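Local coordinates for protein beta-L-arabinobiosidase (Bacteroides thetaiotaomicron, PDB 5MQR) that probably hydrolyses glycosidic bonds in plant pectin, as a multidomain gut-bacterial enzyme with sialidase-like and glycoside hydrolase family regions, at residues S46-V51 against V405-N410; G385-S390 against S401-P406. One frame throughout, in Å; residues are numbered along the deposited sequence.

Both contacts gather round the run that leaves strand 397-403. Contact 2 is the base of the beta hairpin 387-393/397-403, where its strands pair antiparallel at one margin of a mixed sheet. Contact 1 lies about 10 Å away, centre to centre, where the same run continues as a loop and meets loop 46-51. Strands 387-393, 397-403 and 52-57 lie side by side in the sheet, and 46-51, which leads into strand 52-57, precedes 405-410 by some 350 residues. Val405 and Pro406 belong to both contacts, and Pro404 CD packs 3.2 Å from Gly50 O. Pairing of an early strand with a late hairpin is consistent with the way a beta-propeller is closed.

Contact 1 (S46-V51 against V405-N410); sequences SPVVGV and VPVQIN
The methyls of Val48 and Val407 meet because of their first torsions: Val48 CG1 sits beside its own backbone N (chi1 -59°), and Val407 CG1 lies opposite its backbone N (chi1 -177°), which sets the two 3.6 Å apart. Val48 CG1 also meets Ile409 CD1 at 3.7 Å; although the CB of Ile409 points away from loop 46-51, its outer carbons fold back to bring CD1 over. Each of these pairs meets at a slant, methyl against methyl. Beside them Val49 turns its CG2 branch to Gln408 CB at 4.0 Å and to the carbonyl O of Asn410 at 3.8 Å.

One direct hydrogen bond joins the loops: Val49 N donates to Gln408 O at 2.9 Å, with a nearly straight N-H...O angle of 171°. A water adds another polar link, donating to Val49 O and accepting from Gln408 N, each at 2.9 Å, so the N-H and C=O of both Val49 and Gln408 are engaged. Val48 to Val51 form a type II beta turn, with Gly50 at positive phi; Asn432 bonds to Val48 O and Gly50 N across it. Lys464 NZ hydrogen-bonds both Pro47 O and Ile409 O, bridging the loops. The chemistry implies a loop junction fixed in register by one direct backbone bond, one water and the lysine, with branched aliphatic groups filling the side next to strand 334-339.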
ATOM      1  N   SER A  46     -15.061   5.470  -4.480  1.00 20.82           N
ATOM      2  CA  SER A  46     -14.091   4.860  -5.348  1.00 21.01           C
ATOM      3  C   SER A  46     -13.970   3.405  -4.937  1.00 20.45           C
ATOM      4  O   SER A  46     -14.025   3.089  -3.747  1.00 19.75           O
ATOM      5  CB  SER A  46     -12.731   5.553  -5.213  1.00 21.65           C
ATOM      6  OG  SER A  46     -11.828   5.103  -6.215  1.00 22.14           O
ATOM      7  N   PRO A  47     -13.833   2.506  -5.911  1.00 20.62           N
ATOM      8  CA  PRO A  47     -13.725   1.094  -5.577  1.00 20.98           C
ATOM      9  C   PRO A  47     -12.348   0.722  -5.124  1.00 20.85           C
ATOM     10  O   PRO A  47     -11.403   1.405  -5.469  1.00 20.42           O
ATOM     11  CB  PRO A  47     -14.036   0.392  -6.900  1.00 21.18           C
ATOM     12  CG  PRO A  47     -13.541   1.355  -7.936  1.00 21.47           C
ATOM     13  CD  PRO A  47     -13.844   2.726  -7.368  1.00 21.31           C
ATOM     14  N   VAL A  48     -12.254  -0.376  -4.375  1.00 21.07           N
ATOM     15  CA  VAL A  48     -10.974  -1.018  -4.132  1.00 21.43           C
ATOM     16  C   VAL A  48     -10.457  -1.633  -5.441  1.00 22.08           C
ATOM     17  O   VAL A  48     -11.222  -1.841  -6.385  1.00 22.37           O
ATOM     18  CB  VAL A  48     -11.015  -2.006  -2.953  1.00 21.70           C
ATOM     19  CG1 VAL A  48     -11.439  -1.273  -1.675  1.00 21.97           C
ATOM     20  CG2 VAL A  48     -11.928  -3.190  -3.214  1.00 21.74           C
ATOM     21  N   VAL A  49      -9.145  -1.871  -5.520  1.00 22.52           N
ATOM     22  CA  VAL A  49      -8.510  -2.406  -6.742  1.00 22.47           C
ATOM     23  C   VAL A  49      -8.997  -3.833  -7.011  1.00 22.79           C
ATOM     24  O   VAL A  49      -9.029  -4.688  -6.112  1.00 22.73           O
ATOM     25  CB  VAL A  49      -6.962  -2.440  -6.635  1.00 22.51           C
ATOM     26  CG1 VAL A  49      -6.330  -3.179  -7.814  1.00 22.73           C
ATOM     27  CG2 VAL A  49      -6.384  -1.029  -6.531  1.00 22.58           C
ATOM     28  N   GLY A  50      -9.364  -4.079  -8.264  1.00 22.21           N
ATOM     29  CA  GLY A  50      -9.512  -5.434  -8.758  1.00 22.63           C
ATOM     30  C   GLY A  50     -10.792  -6.157  -8.425  1.00 22.42           C
ATOM     31  O   GLY A  50     -10.815  -7.367  -8.505  1.00 23.66           O
ATOM     32  N   VAL A  51     -11.857  -5.436  -8.071  1.00 22.41           N
ATOM     33  CA  VAL A  51     -13.124  -6.060  -7.726  1.00 22.25           C
ATOM     34  C   VAL A  51     -13.766  -6.572  -9.007  1.00 22.13           C
ATOM     35  O   VAL A  51     -13.929  -5.816  -9.972  1.00 22.11           O
ATOM     36  CB  VAL A  51     -14.114  -5.115  -7.026  1.00 22.51           C
ATOM     37  CG1 VAL A  51     -15.378  -5.872  -6.619  1.00 23.01           C
ATOM     38  CG2 VAL A  51     -13.500  -4.524  -5.779  1.00 22.76           C
ATOM     39  N   VAL A 405      -7.462  -9.693  -1.822  1.00 24.36           N
ATOM     40  CA  VAL A 405      -6.906  -9.563  -0.482  1.00 24.54           C
ATOM     41  C   VAL A 405      -5.398  -9.824  -0.606  1.00 24.47           C
ATOM     42  O   VAL A 405      -4.982 -10.745  -1.332  1.00 23.21           O
ATOM     43  CB  VAL A 405      -7.569 -10.566   0.472  1.00 25.21           C
ATOM     44  CG1 VAL A 405      -6.943 -10.549   1.857  1.00 25.43           C
ATOM     45  CG2 VAL A 405      -9.061 -10.261   0.563  1.00 25.09           C
ATOM     46  N   PRO A 406      -4.560  -9.002   0.038  1.00 24.98           N
ATOM     47  CA  PRO A 406      -4.968  -7.823   0.838  1.00 24.57           C
ATOM     48  C   PRO A 406      -5.709  -6.754   0.041  1.00 23.45           C
ATOM     49  O   PRO A 406      -5.410  -6.534  -1.128  1.00 22.18           O
ATOM     50  CB  PRO A 406      -3.625  -7.260   1.379  1.00 25.11           C
ATOM     51  CG  PRO A 406      -2.524  -8.074   0.773  1.00 25.22           C
ATOM     52  CD  PRO A 406      -3.094  -9.221  -0.006  1.00 24.88           C
ATOM     53  N   VAL A 407      -6.673  -6.100   0.687  1.00 23.92           N
ATOM     54  CA  VAL A 407      -7.541  -5.151  -0.007  1.00 24.27           C
ATOM     55  C   VAL A 407      -6.777  -3.855  -0.251  1.00 24.74           C
ATOM     56  O   VAL A 407      -6.351  -3.241   0.680  1.00 25.17           O
ATOM     57  CB  VAL A 407      -8.827  -4.887   0.790  1.00 24.14           C
ATOM     58  CG1 VAL A 407      -9.762  -3.947   0.001  1.00 23.88           C
ATOM     59  CG2 VAL A 407      -9.532  -6.213   1.140  1.00 23.97           C
ATOM     60  N   GLN A 408      -6.581  -3.479  -1.504  1.00 26.11           N
ATOM     61  CA  GLN A 408      -5.829  -2.279  -1.887  1.00 27.93           C
ATOM     62  C   GLN A 408      -6.827  -1.188  -2.274  1.00 26.85           C
ATOM     63  O   GLN A 408      -7.703  -1.451  -3.060  1.00 26.05           O
ATOM     64  CB  GLN A 408      -4.964  -2.555  -3.126  1.00 30.86           C
ATOM     65  CG  GLN A 408      -3.487  -2.822  -2.956  1.00 33.96           C
ATOM     66  CD  GLN A 408      -2.833  -3.051  -4.315  1.00 37.73           C
ATOM     67  OE1 GLN A 408      -3.003  -4.118  -4.927  1.00 39.83           O
ATOM     68  NE2 GLN A 408      -2.148  -2.029  -4.831  1.00 39.28           N
ATOM     69  N   ILE A 409      -6.662   0.023  -1.752  1.00 26.94           N
ATOM     70  CA  ILE A 409      -7.485   1.164  -2.126  1.00 28.33           C
ATOM     71  C   ILE A 409      -6.963   1.827  -3.413  1.00 28.29           C
ATOM     72  O   ILE A 409      -7.734   2.075  -4.343  1.00 29.85           O
ATOM     73  CB  ILE A 409      -7.546   2.259  -1.033  1.00 28.89           C
ATOM     74  CG1 ILE A 409      -7.873   1.692   0.352  1.00 30.90           C
ATOM     75  CG2 ILE A 409      -8.540   3.344  -1.426  1.00 28.91           C
ATOM     76  CD1 ILE A 409      -9.025   0.729   0.368  1.00 32.18           C
ATOM     77  N   ASN A 410      -5.678   2.154  -3.455  1.00 27.24           N
ATOM     78  CA  ASN A 410      -5.111   2.882  -4.588  1.00 27.00           C
ATOM     79  C   ASN A 410      -4.187   2.016  -5.378  1.00 25.11           C
ATOM     80  O   ASN A 410      -3.634   1.066  -4.863  1.00 25.44           O
ATOM     81  CB  ASN A 410      -4.335   4.096  -4.110  1.00 28.50           C
ATOM     82  CG  ASN A 410      -5.180   5.025  -3.285  1.00 30.06           C
ATOM     83  OD1 ASN A 410      -6.334   5.319  -3.601  1.00 31.83           O
ATOM     84  ND2 ASN A 410      -4.610   5.483  -2.202  1.00 32.16           N
TER
HETATM   85  O   HOH W   1      -7.905  -5.184  -3.494  1.00 25.12           O

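Contact 2 (G385-S390 against S401-P406); sequences GDLWVS and SRIPVP
Strands 387-390 and 401-403, at the open end of the beta hairpin 387-393/397-403, run antiparallel; the axes of these short segments approach to 4.7 Å at 157°, with reciprocal backbone hydrogen bonds at Leu387/Ile403 and Val389/Ser401. In the non-hydrogen-bonded pair between them, Arg402 lies across the Trp388 indole, CG anti to the backbone N (chi1 178°) and the chain extended to NE: Arg402 CB sits 3.5 Å from the centroid of the Trp388 six-membered ring, a CH-pi contact, CG lies over the ring beside CZ2, and CD runs out past its rim. The indole NE1 bonds Asp384. Arg402 NE and NH2 each lie 3.0 Å from Asp386 OD2, in a salt bridge of two weak bonds, carboxylate and guanidinium planes 53° apart. Asp386 OD1 takes the N-H of Val405 at 3.0 Å from above the carboxylate plane. On the reverse face Leu387 CD2 lies alongside Ile403 CD1 at 3.8 Å. Replacing Trp388 with an alanine would probably uncover the aliphatic chain of Arg402 and leave Asp384 without its indole partner. Tyr114 and the Ala426 carbonyl hold NH1, so the guanidinium is held on two sides, its charge probably offset mainly by Asp386, which ties it to the backbone.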
ATOM      1  N   GLY A 385      -7.400 -16.956  -1.782  1.00 26.77           N
ATOM      2  CA  GLY A 385      -7.164 -16.125  -0.604  1.00 25.80           C
ATOM      3  C   GLY A 385      -8.040 -14.879  -0.539  1.00 24.80           C
ATOM      4  O   GLY A 385      -7.973 -14.117   0.445  1.00 24.96           O
ATOM      5  N   ASP A 386      -8.878 -14.675  -1.545  1.00 23.68           N
ATOM      6  CA  ASP A 386      -9.595 -13.427  -1.684  1.00 23.81           C
ATOM      7  C   ASP A 386     -10.947 -13.498  -0.970  1.00 23.65           C
ATOM      8  O   ASP A 386     -11.350 -14.563  -0.459  1.00 23.95           O
ATOM      9  CB  ASP A 386      -9.777 -13.084  -3.176  1.00 24.29           C
ATOM     10  CG  ASP A 386      -8.455 -12.829  -3.894  1.00 24.90           C
ATOM     11  OD1 ASP A 386      -7.507 -12.300  -3.299  1.00 25.56           O
ATOM     12  OD2 ASP A 386      -8.366 -13.132  -5.087  1.00 26.19           O
ATOM     13  N   LEU A 387     -11.625 -12.348  -0.952  1.00 23.28           N
ATOM     14  CA  LEU A 387     -12.915 -12.160  -0.295  1.00 23.45           C
ATOM     15  C   LEU A 387     -14.036 -12.287  -1.315  1.00 23.53           C
ATOM     16  O   LEU A 387     -14.103 -11.478  -2.257  1.00 24.01           O
ATOM     17  CB  LEU A 387     -12.994 -10.777   0.346  1.00 22.97           C
ATOM     18  CG  LEU A 387     -14.351 -10.279   0.874  1.00 22.87           C
ATOM     19  CD1 LEU A 387     -14.891 -11.204   1.938  1.00 23.06           C
ATOM     20  CD2 LEU A 387     -14.205  -8.879   1.440  1.00 22.37           C
ATOM     21  N   TRP A 388     -14.908 -13.280  -1.119  1.00 22.86           N
ATOM     22  CA  TRP A 388     -16.024 -13.518  -2.009  1.00 22.75           C
ATOM     23  C   TRP A 388     -17.304 -13.329  -1.237  1.00 22.58           C
ATOM     24  O   TRP A 388     -17.490 -13.922  -0.152  1.00 23.04           O
ATOM     25  CB  TRP A 388     -15.964 -14.923  -2.562  1.00 23.22           C
ATOM     26  CG  TRP A 388     -14.850 -15.191  -3.487  1.00 22.98           C
ATOM     27  CD1 TRP A 388     -13.587 -15.511  -3.153  1.00 23.36           C
ATOM     28  CD2 TRP A 388     -14.914 -15.235  -4.910  1.00 23.24           C
ATOM     29  NE1 TRP A 388     -12.833 -15.727  -4.283  1.00 23.46           N
ATOM     30  CE2 TRP A 388     -13.633 -15.572  -5.376  1.00 23.43           C
ATOM     31  CE3 TRP A 388     -15.927 -15.028  -5.837  1.00 22.94           C
ATOM     32  CZ2 TRP A 388     -13.343 -15.704  -6.730  1.00 23.69           C
ATOM     33  CZ3 TRP A 388     -15.636 -15.161  -7.171  1.00 23.21           C
ATOM     34  CH2 TRP A 388     -14.361 -15.491  -7.608  1.00 23.55           C
ATOM     35  N   VAL A 389     -18.175 -12.494  -1.792  1.00 21.91           N
ATOM     36  CA  VAL A 389     -19.427 -12.134  -1.158  1.00 22.15           C
ATOM     37  C   VAL A 389     -20.551 -12.303  -2.160  1.00 21.75           C
ATOM     38  O   VAL A 389     -20.475 -11.781  -3.279  1.00 20.99           O
ATOM     39  CB  VAL A 389     -19.436 -10.659  -0.669  1.00 22.59           C
ATOM     40  CG1 VAL A 389     -20.736 -10.356   0.058  1.00 23.04           C
ATOM     41  CG2 VAL A 389     -18.276 -10.407   0.298  1.00 23.15           C
ATOM     42  N   SER A 390     -21.586 -13.017  -1.730  1.00 21.67           N
ATOM     43  CA  SER A 390     -22.817 -13.178  -2.476  1.00 21.51           C
ATOM     44  C   SER A 390     -23.814 -12.071  -2.113  1.00 21.62           C
ATOM     45  O   SER A 390     -23.777 -11.522  -1.015  1.00 22.12           O
ATOM     46  CB  SER A 390     -23.414 -14.568  -2.211  1.00 21.96           C
ATOM     47  OG  SER A 390     -23.966 -14.688  -0.899  1.00 21.79           O
ATOM     48  N   SER A 401     -19.303 -11.164  -5.872  1.00 22.78           N
ATOM     49  CA  SER A 401     -18.166 -10.280  -6.092  1.00 23.38           C
ATOM     50  C   SER A 401     -16.938 -10.883  -5.467  1.00 23.64           C
ATOM     51  O   SER A 401     -16.978 -11.401  -4.357  1.00 23.12           O
ATOM     52  CB  SER A 401     -18.400  -8.869  -5.542  1.00 23.72           C
ATOM     53  OG  SER A 401     -19.113  -8.061  -6.478  1.00 24.20           O
ATOM     54  N   ARG A 402     -15.848 -10.829  -6.216  1.00 24.55           N
ATOM     55  CA  ARG A 402     -14.535 -11.189  -5.719  1.00 25.49           C
ATOM     56  C   ARG A 402     -13.780  -9.896  -5.407  1.00 24.35           C
ATOM     57  O   ARG A 402     -13.656  -9.034  -6.261  1.00 24.17           O
ATOM     58  CB  ARG A 402     -13.792 -11.971  -6.775  1.00 26.83           C
ATOM     59  CG  ARG A 402     -12.381 -12.349  -6.381  1.00 28.75           C
ATOM     60  CD  ARG A 402     -11.595 -12.555  -7.649  1.00 31.03           C
ATOM     61  NE  ARG A 402     -10.316 -13.175  -7.409  1.00 33.47           N
ATOM     62  CZ  ARG A 402      -9.358 -13.325  -8.323  1.00 35.15           C
ATOM     63  NH1 ARG A 402      -9.499 -12.859  -9.559  1.00 35.03           N
ATOM     64  NH2 ARG A 402      -8.223 -13.929  -7.966  1.00 37.18           N
ATOM     65  N   ILE A 403     -13.256  -9.803  -4.198  1.00 23.82           N
ATOM     66  CA  ILE A 403     -12.478  -8.650  -3.749  1.00 24.03           C
ATOM     67  C   ILE A 403     -11.064  -9.138  -3.392  1.00 24.21           C
ATOM     68  O   ILE A 403     -10.915  -9.950  -2.477  1.00 24.43           O
ATOM     69  CB  ILE A 403     -13.154  -7.978  -2.552  1.00 23.42           C
ATOM     70  CG1 ILE A 403     -14.551  -7.497  -2.977  1.00 23.32           C
ATOM     71  CG2 ILE A 403     -12.301  -6.838  -2.020  1.00 23.09           C
ATOM     72  CD1 ILE A 403     -15.577  -7.551  -1.875  1.00 23.71           C
ATOM     73  N   PRO A 404     -10.034  -8.678  -4.141  1.00 24.39           N
ATOM     74  CA  PRO A 404      -8.667  -9.148  -3.840  1.00 25.15           C
ATOM     75  C   PRO A 404      -8.177  -8.762  -2.448  1.00 24.55           C
ATOM     76  O   PRO A 404      -8.496  -7.686  -1.973  1.00 24.41           O
ATOM     77  CB  PRO A 404      -7.803  -8.498  -4.929  1.00 24.95           C
ATOM     78  CG  PRO A 404      -8.766  -8.329  -6.069  1.00 25.30           C
ATOM     79  CD  PRO A 404     -10.071  -7.938  -5.415  1.00 24.61           C
ATOM     80  N   VAL A 405      -7.462  -9.693  -1.822  1.00 24.36           N
ATOM     81  CA  VAL A 405      -6.906  -9.563  -0.482  1.00 24.54           C
ATOM     82  C   VAL A 405      -5.398  -9.824  -0.606  1.00 24.47           C
ATOM     83  O   VAL A 405      -4.982 -10.745  -1.332  1.00 23.21           O
ATOM     84  CB  VAL A 405      -7.569 -10.566   0.472  1.00 25.21           C
ATOM     85  CG1 VAL A 405      -6.943 -10.549   1.857  1.00 25.43           C
ATOM     86  CG2 VAL A 405      -9.061 -10.261   0.563  1.00 25.09           C
ATOM     87  N   PRO A 406      -4.560  -9.002   0.038  1.00 24.98           N
ATOM     88  CA  PRO A 406      -4.968  -7.823   0.838  1.00 24.57           C
ATOM     89  C   PRO A 406      -5.709  -6.754   0.041  1.00 23.45           C
ATOM     90  O   PRO A 406      -5.410  -6.534  -1.128  1.00 22.18           O
ATOM     91  CB  PRO A 406      -3.625  -7.260   1.379  1.00 25.11           C
ATOM     92  CG  PRO A 406      -2.524  -8.074   0.773  1.00 25.22           C
ATOM     93  CD  PRO A 406      -3.094  -9.221  -0.006  1.00 24.88           C
TER